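Local coordinates for beta sliding clamp (PDB 5WCE), which forms a ring-shaped head-to-tail homodimer around DNA and probably tethers DNA polymerases and other proteins to it, making them processive, at residues 73-78 with 119-124; 135-140 with 226-231; 142-147 with 219-224; 259-264 with 359-364; 330-335 with 351-356. All coordinates share one frame; numbering follows the deposited sequence.

Contact 1 (73-78 with 119-124); sequences QITAPA and LPAGDF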
# COMPACT_ATOMS: atom_id res chain seq x y z
N GLN A 73 15.37 35.00 -5.44
CA GLN A 73 15.38 33.75 -4.65
C GLN A 73 14.39 33.80 -3.52
O GLN A 73 14.30 34.80 -2.80
CB GLN A 73 16.72 33.51 -3.97
CG GLN A 73 17.91 33.26 -4.86
CD GLN A 73 19.11 32.84 -4.03
OE1 GLN A 73 19.61 31.71 -4.17
NE2 GLN A 73 19.54 33.73 -3.12
N ILE A 74 13.66 32.72 -3.32
CA ILE A 74 12.77 32.61 -2.18
C ILE A 74 12.69 31.16 -1.76
O ILE A 74 13.14 30.30 -2.51
CB ILE A 74 11.36 33.06 -2.55
CG1 ILE A 74 10.80 32.15 -3.65
CG2 ILE A 74 11.31 34.53 -2.92
CD1 ILE A 74 9.50 32.55 -4.24
N THR A 75 12.10 30.90 -0.59
CA THR A 75 11.83 29.53 -0.20
C THR A 75 10.34 29.36 0.05
O THR A 75 9.65 30.29 0.53
CB THR A 75 12.63 29.00 1.01
OG1 THR A 75 12.05 29.47 2.24
CG2 THR A 75 14.10 29.43 0.90
N ALA A 76 9.85 28.17 -0.30
CA ALA A 76 8.42 27.91 -0.18
C ALA A 76 8.17 26.42 0.11
O ALA A 76 9.02 25.59 -0.24
CB ALA A 76 7.75 28.34 -1.49
N PRO A 77 7.02 26.09 0.74
CA PRO A 77 6.76 24.72 1.18
C PRO A 77 6.79 23.70 0.03
O PRO A 77 6.12 23.85 -0.98
CB PRO A 77 5.39 24.79 1.89
CG PRO A 77 5.16 26.22 2.14
CD PRO A 77 5.93 27.00 1.14
N ALA A 78 7.58 22.66 0.22
CA ALA A 78 7.92 21.77 -0.87
C ALA A 78 6.79 20.85 -1.33
O ALA A 78 6.41 20.87 -2.50
CB ALA A 78 9.13 20.95 -0.50
N LEU A 119 9.84 31.65 3.51
CA LEU A 119 10.88 31.94 4.45
C LEU A 119 12.10 32.44 3.67
O LEU A 119 12.35 32.02 2.52
CB LEU A 119 11.17 30.72 5.33
CG LEU A 119 10.03 30.30 6.26
CD1 LEU A 119 10.28 28.90 6.80
CD2 LEU A 119 9.85 31.30 7.43
N PRO A 120 12.87 33.32 4.30
CA PRO A 120 14.01 33.92 3.63
C PRO A 120 15.06 32.92 3.13
O PRO A 120 15.43 31.97 3.84
CB PRO A 120 14.64 34.83 4.69
CG PRO A 120 13.76 34.81 5.86
CD PRO A 120 12.75 33.73 5.70
N ALA A 121 15.51 33.17 1.92
CA ALA A 121 16.52 32.41 1.28
C ALA A 121 17.84 32.37 2.07
O ALA A 121 18.50 31.33 2.05
CB ALA A 121 16.73 32.90 -0.15
N GLY A 122 18.18 33.43 2.81
CA GLY A 122 19.39 33.47 3.64
C GLY A 122 19.39 32.52 4.83
O GLY A 122 20.45 32.29 5.42
N ASP A 123 18.25 31.96 5.22
CA ASP A 123 18.24 30.98 6.29
C ASP A 123 18.29 29.55 5.76
O ASP A 123 18.26 28.65 6.54
CB ASP A 123 17.01 31.18 7.19
CG ASP A 123 17.03 32.50 7.92
OD1 ASP A 123 18.11 32.90 8.43
OD2 ASP A 123 15.96 33.13 7.99
N PHE A 124 18.29 29.37 4.45
CA PHE A 124 18.24 28.05 3.87
C PHE A 124 19.67 27.45 3.95
O PHE A 124 20.62 28.16 3.64
CB PHE A 124 17.81 28.11 2.42
CG PHE A 124 17.41 26.80 1.88
CD1 PHE A 124 16.17 26.28 2.19
CD2 PHE A 124 18.29 26.05 1.10
CE1 PHE A 124 15.81 25.04 1.73
CE2 PHE A 124 17.90 24.81 0.64
CZ PHE A 124 16.66 24.29 0.97
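Thr75 and Leu119 make a single antiparallel bridge, a hydrogen-bonded pair in which Leu119 N donates to Thr75 O at 3.3 Å while the return bond from Thr75 N to Leu119 O is weak. The threonine hydroxyl also donates to Leu119 O, OG1 standing only 2.6 Å away and approaching from above the carbonyl plane. Its torsion accounts for this, because OG1 is held between the backbone N and the carbonyl carbon (chi1 79°), facing the loop. The other branch, CG2, turns to Ala121 and Phe124. Thr75 CG2 lies 3.9 Å from Ala121 CA, and it meets the Phe124 ring obliquely, 4.0 Å from CD1. A beta-branched residue with one polar and one apolar arm therefore suits this strand position. If a valine stood at Thr75, Leu119 O would probably be left leaning on the weak amide bond, and Asn39 ND2 would lose the hydroxyl it pairs with. Further along, Ala121 starts a short 3-10 turn, and its methyl faces the strand, with CB 3.9 Å from Gln73 CB. A residue this small allows the turn to come close. Strand 72-77 is the outermost strand of its sheet within this chain. Its backbone pairs with strand 39-45 through Ile74 with Leu42 and Ala76 with Ile40, and helix 78-87 starts just beyond Pro77. Loop 119-124 folds over this corner of the N-terminal domain, with Ala121 and Phe124 on Leu41 and the Phe124 ring reaching Ser52 and Thr54 of strand 48-54.

Contact 2 (135-140 with 226-231); sequences RIAVDT and TVDLQV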
# COMPACT_ATOMS: atom_id res chain seq x y z
N ARG A 135 34.76 14.89 -11.64
CA ARG A 135 33.68 14.03 -12.09
C ARG A 135 34.23 12.74 -12.69
O ARG A 135 35.13 12.75 -13.50
CB ARG A 135 32.80 14.76 -13.11
CG ARG A 135 31.94 15.82 -12.46
CD ARG A 135 31.28 16.70 -13.51
NE ARG A 135 30.50 17.72 -12.84
CZ ARG A 135 31.01 18.80 -12.24
NH1 ARG A 135 32.34 19.05 -12.25
NH2 ARG A 135 30.20 19.65 -11.64
N ILE A 136 33.64 11.64 -12.25
CA ILE A 136 33.92 10.30 -12.74
C ILE A 136 32.63 9.78 -13.38
O ILE A 136 31.64 9.57 -12.70
CB ILE A 136 34.29 9.40 -11.56
CG1 ILE A 136 35.56 9.91 -10.88
CG2 ILE A 136 34.45 7.97 -12.03
CD1 ILE A 136 35.79 9.39 -9.48
N ALA A 137 32.63 9.56 -14.69
CA ALA A 137 31.46 9.04 -15.41
C ALA A 137 31.33 7.54 -15.14
O ALA A 137 32.29 6.79 -15.32
CB ALA A 137 31.55 9.29 -16.89
N VAL A 138 30.16 7.16 -14.63
CA VAL A 138 29.82 5.79 -14.34
C VAL A 138 28.63 5.39 -15.16
O VAL A 138 27.58 6.05 -15.11
CB VAL A 138 29.53 5.54 -12.83
CG1 VAL A 138 29.37 4.06 -12.56
CG2 VAL A 138 30.64 6.15 -11.98
N ASP A 139 28.76 4.29 -15.88
CA ASP A 139 27.60 3.75 -16.58
C ASP A 139 26.39 3.57 -15.64
O ASP A 139 26.50 2.94 -14.57
CB ASP A 139 27.97 2.42 -17.27
CG ASP A 139 26.83 1.86 -18.02
OD1 ASP A 139 25.91 1.23 -17.44
OD2 ASP A 139 26.80 2.11 -19.22
N THR A 140 25.25 4.09 -16.04
CA THR A 140 24.09 4.18 -15.17
C THR A 140 23.53 2.82 -14.79
O THR A 140 23.14 2.59 -13.65
CB THR A 140 22.97 5.03 -15.83
OG1 THR A 140 23.43 6.37 -16.05
CG2 THR A 140 21.76 5.09 -14.95
N THR A 226 25.10 7.76 -18.48
CA THR A 226 26.03 7.79 -17.37
C THR A 226 25.55 8.74 -16.28
O THR A 226 24.70 9.60 -16.49
CB THR A 226 27.46 8.16 -17.80
OG1 THR A 226 27.50 9.47 -18.31
CG2 THR A 226 28.00 7.23 -18.87
N VAL A 227 26.06 8.47 -15.08
CA VAL A 227 25.90 9.33 -13.90
C VAL A 227 27.33 9.75 -13.53
O VAL A 227 28.26 8.90 -13.51
CB VAL A 227 25.26 8.55 -12.74
CG1 VAL A 227 25.29 9.33 -11.42
CG2 VAL A 227 23.85 8.17 -13.11
N ASP A 228 27.51 11.05 -13.29
CA ASP A 228 28.75 11.55 -12.77
C ASP A 228 28.86 11.40 -11.22
O ASP A 228 27.94 11.78 -10.47
CB ASP A 228 28.98 13.00 -13.24
CG ASP A 228 29.49 13.08 -14.67
OD1 ASP A 228 29.72 12.04 -15.32
OD2 ASP A 228 29.75 14.17 -15.16
N LEU A 229 29.99 10.84 -10.75
CA LEU A 229 30.23 10.62 -9.36
C LEU A 229 31.44 11.45 -8.94
O LEU A 229 32.49 11.53 -9.65
CB LEU A 229 30.47 9.13 -9.09
CG LEU A 229 30.82 8.69 -7.68
CD1 LEU A 229 29.66 8.90 -6.72
CD2 LEU A 229 31.16 7.21 -7.70
N GLN A 230 31.31 12.10 -7.78
CA GLN A 230 32.42 12.76 -7.15
C GLN A 230 32.49 12.30 -5.72
O GLN A 230 31.46 12.05 -5.07
CB GLN A 230 32.31 14.28 -7.23
CG GLN A 230 32.33 14.82 -8.63
CD GLN A 230 31.90 16.27 -8.68
OE1 GLN A 230 30.71 16.59 -8.64
NE2 GLN A 230 32.87 17.15 -8.77
N VAL A 231 33.73 12.19 -5.23
CA VAL A 231 33.95 11.67 -3.91
C VAL A 231 35.05 12.45 -3.20
O VAL A 231 36.00 12.89 -3.82
CB VAL A 231 34.36 10.19 -3.97
CG1 VAL A 231 34.58 9.64 -2.58
CG2 VAL A 231 33.32 9.37 -4.70
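Ile136 and Val138 pair with Leu229 and Val227 as the two hydrogen-bonded pairs of an antiparallel ladder. Each pair is closed by two backbone bonds, from Ile136 N to Leu229 O at 2.8 Å and from Val227 N to Val138 O at 2.9 Å, each with its return bond. Between them, Ala137 faces Asp228 as a non-hydrogen-bonded pair, and Asp228 CA lies 3.5 Å from Ile136 O in a CA-H...O contact. The apolar contacts lie on the face bearing Ile136, Val138, Val227 and Leu229, branched residues suited to a buried sheet surface; there Val138 CG2 comes to 4.2 Å from Leu229 CB. Polar groups lie on the Ala137 and Asp228 side and at the ends of strand 136-139. Asp228 OD2 touches Arg135 CD at 3.4 Å, yet NE stays 4.3 Å from OD2, beyond a salt bridge, and NE pairs instead with Glu239. The amide of Gln230 lies over one face of the Arg135 guanidinium, their planes 34° apart; its NE2 donates to Ser133 O and its OE1 accepts from Arg237. The hydroxyl of Thr140 bonds to Gly224 O. Asp139 caps the next helix by accepting from Glu142 N. Strand 136-139 ends its eight-stranded sheet within this chain and runs into helix 140-148, while strand 226-231 separates it from strand 235-240, whose Val236, Phe238 and Phe240 pack on Leu229 and Val227.

Contact 3 (142-147 with 219-224); sequences ELIRLI and LMESAG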
# COMPACT_ATOMS: atom_id res chain seq x y z
N GLU A 142 25.20 -0.01 -14.80
CA GLU A 142 26.21 -0.53 -13.89
C GLU A 142 26.00 -0.04 -12.45
O GLU A 142 26.04 -0.86 -11.50
CB GLU A 142 27.60 -0.23 -14.38
CG GLU A 142 28.01 -0.98 -15.66
CD GLU A 142 28.02 -2.48 -15.43
OE1 GLU A 142 28.93 -2.96 -14.78
OE2 GLU A 142 27.10 -3.16 -15.90
N LEU A 143 25.76 1.28 -12.28
CA LEU A 143 25.55 1.81 -10.94
C LEU A 143 24.28 1.26 -10.32
O LEU A 143 24.23 0.92 -9.11
CB LEU A 143 25.58 3.35 -10.98
CG LEU A 143 25.70 4.10 -9.67
CD1 LEU A 143 26.91 3.58 -8.91
CD2 LEU A 143 25.85 5.61 -10.01
N ILE A 144 23.25 1.13 -11.16
CA ILE A 144 21.97 0.58 -10.74
C ILE A 144 22.20 -0.87 -10.23
O ILE A 144 21.69 -1.21 -9.20
CB ILE A 144 20.88 0.64 -11.84
CG1 ILE A 144 20.31 2.06 -11.93
CG2 ILE A 144 19.72 -0.36 -11.53
CD1 ILE A 144 19.36 2.27 -13.13
N ARG A 145 22.99 -1.64 -10.95
CA ARG A 145 23.29 -3.03 -10.55
C ARG A 145 24.03 -3.03 -9.20
O ARG A 145 23.66 -3.77 -8.30
CB ARG A 145 24.07 -3.75 -11.62
CG ARG A 145 24.57 -5.14 -11.23
CD ARG A 145 25.37 -5.80 -12.33
NE ARG A 145 26.17 -6.93 -11.79
CZ ARG A 145 27.35 -6.78 -11.17
NH1 ARG A 145 27.88 -5.57 -10.93
NH2 ARG A 145 27.99 -7.86 -10.71
N LEU A 146 25.04 -2.17 -9.04
CA LEU A 146 25.75 -2.11 -7.76
C LEU A 146 24.84 -1.91 -6.59
O LEU A 146 25.00 -2.57 -5.54
CB LEU A 146 26.88 -1.05 -7.76
CG LEU A 146 28.10 -1.23 -8.66
CD1 LEU A 146 29.11 -0.12 -8.39
CD2 LEU A 146 28.77 -2.60 -8.52
N ILE A 147 23.87 -1.00 -6.75
CA ILE A 147 22.94 -0.71 -5.72
C ILE A 147 21.89 -1.83 -5.52
O ILE A 147 21.68 -2.32 -4.39
CB ILE A 147 22.24 0.68 -5.94
CG1 ILE A 147 23.27 1.79 -5.78
CG2 ILE A 147 21.10 0.88 -4.97
CD1 ILE A 147 22.81 3.14 -6.34
N LEU A 219 16.63 8.82 -8.53
CA LEU A 219 17.06 9.70 -9.61
C LEU A 219 17.68 8.97 -10.79
O LEU A 219 17.56 9.40 -11.97
CB LEU A 219 18.03 10.77 -9.07
CG LEU A 219 17.35 11.79 -8.13
CD1 LEU A 219 18.34 12.66 -7.35
CD2 LEU A 219 16.38 12.72 -8.86
N MET A 220 18.39 7.86 -10.51
CA MET A 220 18.88 7.00 -11.57
C MET A 220 17.80 6.47 -12.49
O MET A 220 18.11 6.19 -13.62
CB MET A 220 19.63 5.81 -11.00
CG MET A 220 21.02 6.19 -10.62
SD MET A 220 21.86 4.86 -9.77
CE MET A 220 22.66 5.83 -8.49
N GLU A 221 16.55 6.33 -12.01
CA GLU A 221 15.48 5.83 -12.88
C GLU A 221 15.23 6.77 -14.08
O GLU A 221 14.84 6.28 -15.13
CB GLU A 221 14.20 5.46 -12.14
CG GLU A 221 13.51 4.23 -12.75
CD GLU A 221 14.18 2.90 -12.38
OE1 GLU A 221 13.71 2.25 -11.44
OE2 GLU A 221 15.19 2.51 -13.00
N SER A 222 15.48 8.07 -13.93
CA SER A 222 15.28 9.08 -15.00
C SER A 222 16.59 9.57 -15.64
O SER A 222 16.55 10.52 -16.44
CB SER A 222 14.58 10.30 -14.41
OG SER A 222 13.38 10.02 -13.68
N ALA A 223 17.74 8.96 -15.31
CA ALA A 223 19.04 9.44 -15.78
C ALA A 223 19.31 9.04 -17.20
O ALA A 223 18.57 8.28 -17.77
CB ALA A 223 20.16 8.91 -14.86
N GLY A 224 20.42 9.53 -17.74
CA GLY A 224 20.93 9.19 -19.07
C GLY A 224 21.86 7.99 -19.07
O GLY A 224 21.77 7.14 -18.18
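Met220, in the last part of helix 210-220, pushes its side chain against Leu143, Ile144 and Ile147 of helix 140-148, packing together the two helices of the central clamp domain. The three partners sit at adjacent and i, i+4 positions, so they form one apolar stripe on their helix. Starting at the root, Met220 CB lies 3.9 Å from Ile144 CG1, and the two side chains slide past one another in opposite directions. The chain then runs straight through CG, with SD anti to CA (chi2 173°), which carries the sulfur in between the partners. SD is 3.9 Å from Leu143 CG and equally far from Ile144 CG1. At chi3 the chain bends, and CE turns toward Leu143, 3.5 Å from Leu143 CD2; the two side chains cross at about a right angle. An unbranched, flexible methionine suits this place because it can thread between branched neighbours and bend its last bond to fit them. With an alanine at Leu143, CG and CD2 are gone, and the terminal methyl of Met220 would probably lose one of its walls and be freer to turn about chi3. Other residues close the surroundings: Phe240 of strand 235-240 touches Met220, while Ile213 and Arg217 meet Ile147. Methyl meets methyl at the tip, where Met220 CE and Ile147 CD1 point at each other only 3.4 Å apart, closer than usual for two carbons.

Contact 4 (259-264 with 359-364); sequences RVIPRD and PTLVVD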
# COMPACT_ATOMS: atom_id res chain seq x y z
N ARG A 259 37.49 -10.18 6.16
CA ARG A 259 37.65 -11.20 7.21
C ARG A 259 36.41 -12.06 7.46
O ARG A 259 36.49 -13.17 8.00
CB ARG A 259 38.08 -10.53 8.53
N VAL A 260 35.27 -11.53 7.05
CA VAL A 260 33.98 -12.15 7.22
C VAL A 260 33.61 -13.02 5.99
O VAL A 260 32.80 -13.93 6.10
CB VAL A 260 32.89 -11.06 7.41
CG1 VAL A 260 31.56 -11.70 7.78
CG2 VAL A 260 33.32 -10.07 8.51
N ILE A 261 34.15 -12.69 4.82
CA ILE A 261 33.79 -13.35 3.59
C ILE A 261 34.64 -14.60 3.51
O ILE A 261 35.87 -14.52 3.33
CB ILE A 261 33.95 -12.49 2.32
CG1 ILE A 261 33.02 -11.28 2.41
CG2 ILE A 261 33.66 -13.34 1.08
CD1 ILE A 261 33.01 -10.39 1.18
N PRO A 262 34.00 -15.76 3.66
CA PRO A 262 34.78 -17.00 3.67
C PRO A 262 35.48 -17.33 2.34
O PRO A 262 34.86 -17.26 1.27
CB PRO A 262 33.75 -18.08 4.03
CG PRO A 262 32.41 -17.47 3.83
CD PRO A 262 32.55 -15.99 3.58
N ARG A 263 36.75 -17.69 2.40
CA ARG A 263 37.53 -18.03 1.19
C ARG A 263 37.71 -19.50 1.00
O ARG A 263 37.91 -19.94 -0.13
CB ARG A 263 38.92 -17.42 1.28
CG ARG A 263 38.93 -15.91 1.29
CD ARG A 263 40.36 -15.39 1.53
NE ARG A 263 40.39 -13.96 1.29
N ASP A 264 37.65 -20.26 2.08
CA ASP A 264 38.07 -21.65 2.07
C ASP A 264 36.94 -22.63 2.31
O ASP A 264 37.23 -23.78 2.58
CB ASP A 264 39.14 -21.83 3.15
CG ASP A 264 40.32 -20.89 2.95
OD1 ASP A 264 40.69 -20.67 1.78
OD2 ASP A 264 40.86 -20.37 3.96
N PRO A 359 30.25 -18.57 8.84
CA PRO A 359 29.58 -17.90 7.72
C PRO A 359 29.52 -18.77 6.46
O PRO A 359 30.47 -19.49 6.16
CB PRO A 359 30.48 -16.66 7.46
CG PRO A 359 31.17 -16.43 8.76
CD PRO A 359 31.41 -17.81 9.33
N THR A 360 28.43 -18.61 5.69
CA THR A 360 28.18 -19.34 4.51
C THR A 360 28.24 -18.38 3.33
O THR A 360 27.69 -17.33 3.40
CB THR A 360 26.78 -20.01 4.61
OG1 THR A 360 26.80 -20.97 5.68
CG2 THR A 360 26.41 -20.72 3.39
N LEU A 361 28.89 -18.80 2.25
CA LEU A 361 29.03 -18.00 1.02
C LEU A 361 27.98 -18.49 0.05
O LEU A 361 27.77 -19.71 -0.09
CB LEU A 361 30.42 -18.20 0.40
CG LEU A 361 30.79 -17.37 -0.79
CD1 LEU A 361 30.88 -15.94 -0.32
CD2 LEU A 361 32.14 -17.75 -1.39
N VAL A 362 27.32 -17.56 -0.62
CA VAL A 362 26.45 -17.90 -1.74
C VAL A 362 26.97 -17.17 -2.96
O VAL A 362 27.22 -15.92 -2.90
CB VAL A 362 25.00 -17.49 -1.47
CG1 VAL A 362 24.08 -18.03 -2.56
CG2 VAL A 362 24.56 -18.00 -0.09
N VAL A 363 27.19 -17.91 -4.03
CA VAL A 363 27.68 -17.33 -5.27
C VAL A 363 26.68 -17.59 -6.38
O VAL A 363 25.89 -18.54 -6.33
CB VAL A 363 29.09 -17.76 -5.67
CG1 VAL A 363 30.15 -17.30 -4.64
CG2 VAL A 363 29.21 -19.20 -5.91
N ASP A 364 26.72 -16.72 -7.38
CA ASP A 364 25.80 -16.74 -8.49
C ASP A 364 26.59 -17.20 -9.72
O ASP A 364 27.43 -16.43 -10.23
CB ASP A 364 25.23 -15.35 -8.76
CG ASP A 364 24.18 -15.37 -9.84
OD1 ASP A 364 24.18 -16.32 -10.68
OD2 ASP A 364 23.36 -14.41 -9.89
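The connection that leads from strand 243-248, in one eight-stranded sheet, to strand 267-272, in the other, packs here through Ile261 and Pro262 on Pro359 and Leu361. In relatives, this loop between the central and C-terminal domains borders the hydrophobic pocket that receives the clamp-binding peptides of partner proteins, and the same is probable here. Pro262 is the centre of the contact. Its CG projects over the start of strand 360-364, 3.6 Å from Pro359 O and 4.0 Å from Leu361 CB, so a single ring carbon meets both a carbonyl and a side chain. On one flank CB of Pro359 points toward the loop, 3.8 Å from Val260 O. On the other, Leu361 spreads its two methyls. With chi1 at -174°, its CG swings opposite the backbone N, and the methyls reach the loop: Leu361 CD2 stands 3.8 Å from Pro262 O, and CD1 4.1 Å from Ile261 CG2. The contact is thus made by van der Waals packing. Prolines suit it because they have no amide N-H to satisfy and offer a rigid apolar ring to a loop without regular structure. A polar tie lies close by, as Asn265 donates to Pro359 O. Around the contact, Ile261 turns to Leu189 and Leu191 of strand 188-195 and shares Val373 of strand 370-374 with Pro359. Strand 360-364 is itself flanked by strands 348-353 and 370-374, backbone hydrogen bonds joining Leu361 to Arg352 and Thr360 to Leu374.

Contact 5 (330-335 with 351-356); sequences IGFNAR and FRFADP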
# COMPACT_ATOMS: atom_id res chain seq x y z
N ILE A 330 22.22 -26.80 9.66
CA ILE A 330 22.54 -25.39 9.83
C ILE A 330 21.22 -24.63 9.75
O ILE A 330 20.30 -25.05 9.02
CB ILE A 330 23.56 -24.94 8.75
CG1 ILE A 330 24.20 -23.59 9.06
CG2 ILE A 330 22.97 -24.95 7.34
CD1 ILE A 330 25.34 -23.24 8.12
N GLY A 331 21.16 -23.53 10.49
CA GLY A 331 19.98 -22.68 10.54
C GLY A 331 20.25 -21.31 9.94
O GLY A 331 21.35 -20.71 10.15
N PHE A 332 19.24 -20.75 9.27
CA PHE A 332 19.29 -19.38 8.78
C PHE A 332 17.96 -18.66 9.05
O PHE A 332 16.93 -19.28 9.20
CB PHE A 332 19.57 -19.28 7.30
CG PHE A 332 20.90 -19.83 6.88
CD1 PHE A 332 22.08 -19.23 7.32
CD2 PHE A 332 20.98 -20.88 6.00
CE1 PHE A 332 23.31 -19.72 6.96
CE2 PHE A 332 22.21 -21.38 5.62
CZ PHE A 332 23.37 -20.81 6.12
N ASN A 333 18.04 -17.34 9.19
CA ASN A 333 16.83 -16.50 9.14
C ASN A 333 16.25 -16.66 7.73
O ASN A 333 16.92 -16.46 6.71
CB ASN A 333 17.21 -15.03 9.48
CG ASN A 333 16.04 -14.06 9.43
OD1 ASN A 333 15.39 -13.94 8.42
ND2 ASN A 333 15.83 -13.33 10.49
N ALA A 334 14.99 -17.07 7.68
CA ALA A 334 14.34 -17.35 6.39
C ALA A 334 14.31 -16.16 5.45
O ALA A 334 14.55 -16.31 4.25
CB ALA A 334 12.94 -17.94 6.57
N ARG A 335 14.02 -14.97 5.99
CA ARG A 335 13.97 -13.77 5.17
C ARG A 335 15.35 -13.47 4.54
O ARG A 335 15.46 -13.16 3.35
CB ARG A 335 13.46 -12.54 5.99
CG ARG A 335 13.39 -11.22 5.19
CD ARG A 335 12.74 -11.35 3.83
NE ARG A 335 11.43 -12.01 3.90
CZ ARG A 335 10.75 -12.58 2.88
NH1 ARG A 335 11.25 -12.61 1.64
NH2 ARG A 335 9.55 -13.15 3.12
N PHE A 351 26.05 -22.71 -2.96
CA PHE A 351 26.32 -22.44 -1.56
C PHE A 351 27.62 -23.12 -1.16
O PHE A 351 27.87 -24.30 -1.54
CB PHE A 351 25.21 -23.02 -0.67
CG PHE A 351 23.93 -22.29 -0.74
CD1 PHE A 351 23.13 -22.35 -1.92
CD2 PHE A 351 23.47 -21.57 0.34
CE1 PHE A 351 21.90 -21.70 -1.96
CE2 PHE A 351 22.26 -20.91 0.28
CZ PHE A 351 21.51 -20.94 -0.89
N ARG A 352 28.43 -22.40 -0.40
CA ARG A 352 29.68 -22.95 0.17
C ARG A 352 29.66 -22.87 1.69
O ARG A 352 29.67 -21.78 2.27
CB ARG A 352 30.91 -22.26 -0.40
CG ARG A 352 30.87 -22.23 -1.92
CD ARG A 352 32.21 -21.78 -2.50
NE ARG A 352 32.09 -21.66 -3.94
CZ ARG A 352 32.95 -21.01 -4.72
NH1 ARG A 352 34.03 -20.41 -4.21
NH2 ARG A 352 32.77 -20.96 -6.04
N PHE A 353 29.68 -24.03 2.33
CA PHE A 353 29.59 -24.13 3.78
C PHE A 353 30.91 -24.62 4.36
O PHE A 353 31.70 -25.29 3.68
CB PHE A 353 28.53 -25.19 4.17
CG PHE A 353 27.14 -24.96 3.64
CD1 PHE A 353 26.74 -25.46 2.42
CD2 PHE A 353 26.20 -24.27 4.40
CE1 PHE A 353 25.45 -25.28 1.95
CE2 PHE A 353 24.89 -24.10 3.91
CZ PHE A 353 24.51 -24.60 2.70
N ALA A 354 31.17 -24.25 5.60
CA ALA A 354 32.28 -24.83 6.38
C ALA A 354 31.63 -25.65 7.50
O ALA A 354 31.19 -26.74 7.22
CB ALA A 354 33.23 -23.77 6.89
N ASP A 355 31.55 -25.16 8.73
CA ASP A 355 30.84 -25.87 9.81
C ASP A 355 29.54 -25.12 10.07
O ASP A 355 29.33 -24.02 9.51
CB ASP A 355 31.72 -26.01 11.05
CG ASP A 355 32.20 -24.72 11.57
OD1 ASP A 355 31.42 -24.02 12.23
OD2 ASP A 355 33.37 -24.38 11.31
N PRO A 356 28.65 -25.68 10.93
CA PRO A 356 27.37 -25.01 11.15
C PRO A 356 27.46 -23.66 11.89
O PRO A 356 26.47 -22.97 11.94
CB PRO A 356 26.59 -26.02 12.01
CG PRO A 356 27.12 -27.33 11.53
CD PRO A 356 28.59 -27.10 11.38
O HOH W 1 23.31 -23.45 12.62
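Phe332 and Phe353 meet rim to rim: CE2 of each ring lies near the plane of the other, and the two CE2 atoms are 4.2 Å apart. With each edge so placed, neither ring lays its face on the other and the pair is not a stack; the side chains cross at a slant. Ile330 touches Phe353 with two branches. Its CD1 meets the ring edge, 4.0 Å from Phe353 CD2, while its CG2 touches Phe353 CE2 at 4.0 Å from well off the ring plane. The torsion makes this possible: CG1 lies anti to the backbone N (chi1 -166°), which leaves CG2 between the N and the carbonyl carbon. CG1 also rests 3.7 Å from Pro356 O, where the chain turns after strand 348-353. Ile330 and Phe332 point to the interior between the two sheets of the C-terminal clamp domain, where flat phenylalanine rings and a branched isoleucine fill the space; Gly331, without a side chain, alternates with them. Strand 328-333 belongs to a four-stranded sheet and strand 348-353 to an eight-stranded one, with helix 334-343 connecting them. Thr360 touches Ile330, Phe332 and Phe353 alike, while Phe328 sets its ring edge-to-face with Phe353. Beside Pro356 a water joins the backbones, accepting from Gly331 N at 3.0 Å and donating to Pro356 O at 3.3 Å. Asn333 takes the N-cap position of helix 334-343, where its OD1 accepts from Tyr336 N and, weakly, from Arg335 N.

How the contacts relate
Contacts 1 and 2 lie at the two outer strands, within this chain, of one eight-stranded sheet, and both rely on backbone pairing: a lone bridge to a loop in the first, a full ladder in the second. Contact 3 packs two helices beside contact 2, with Val227 CG1 on Leu143 CD2; helix 140-148 follows strand 136-139, and helix 210-220 precedes strand 226-231. Contacts 4 and 5 are joined through adjacent strands 360-364 and 348-353 of the other eight-stranded sheet. The buried contacts 3 and 5 are mainly apolar, sulfur and aliphatic in one, aromatic in the other. Contacts 1, 2 and 4, only partly buried, differ: backbone hydrogen bonds dominate the first two, proline rings with Leu361 and Ile261 the last.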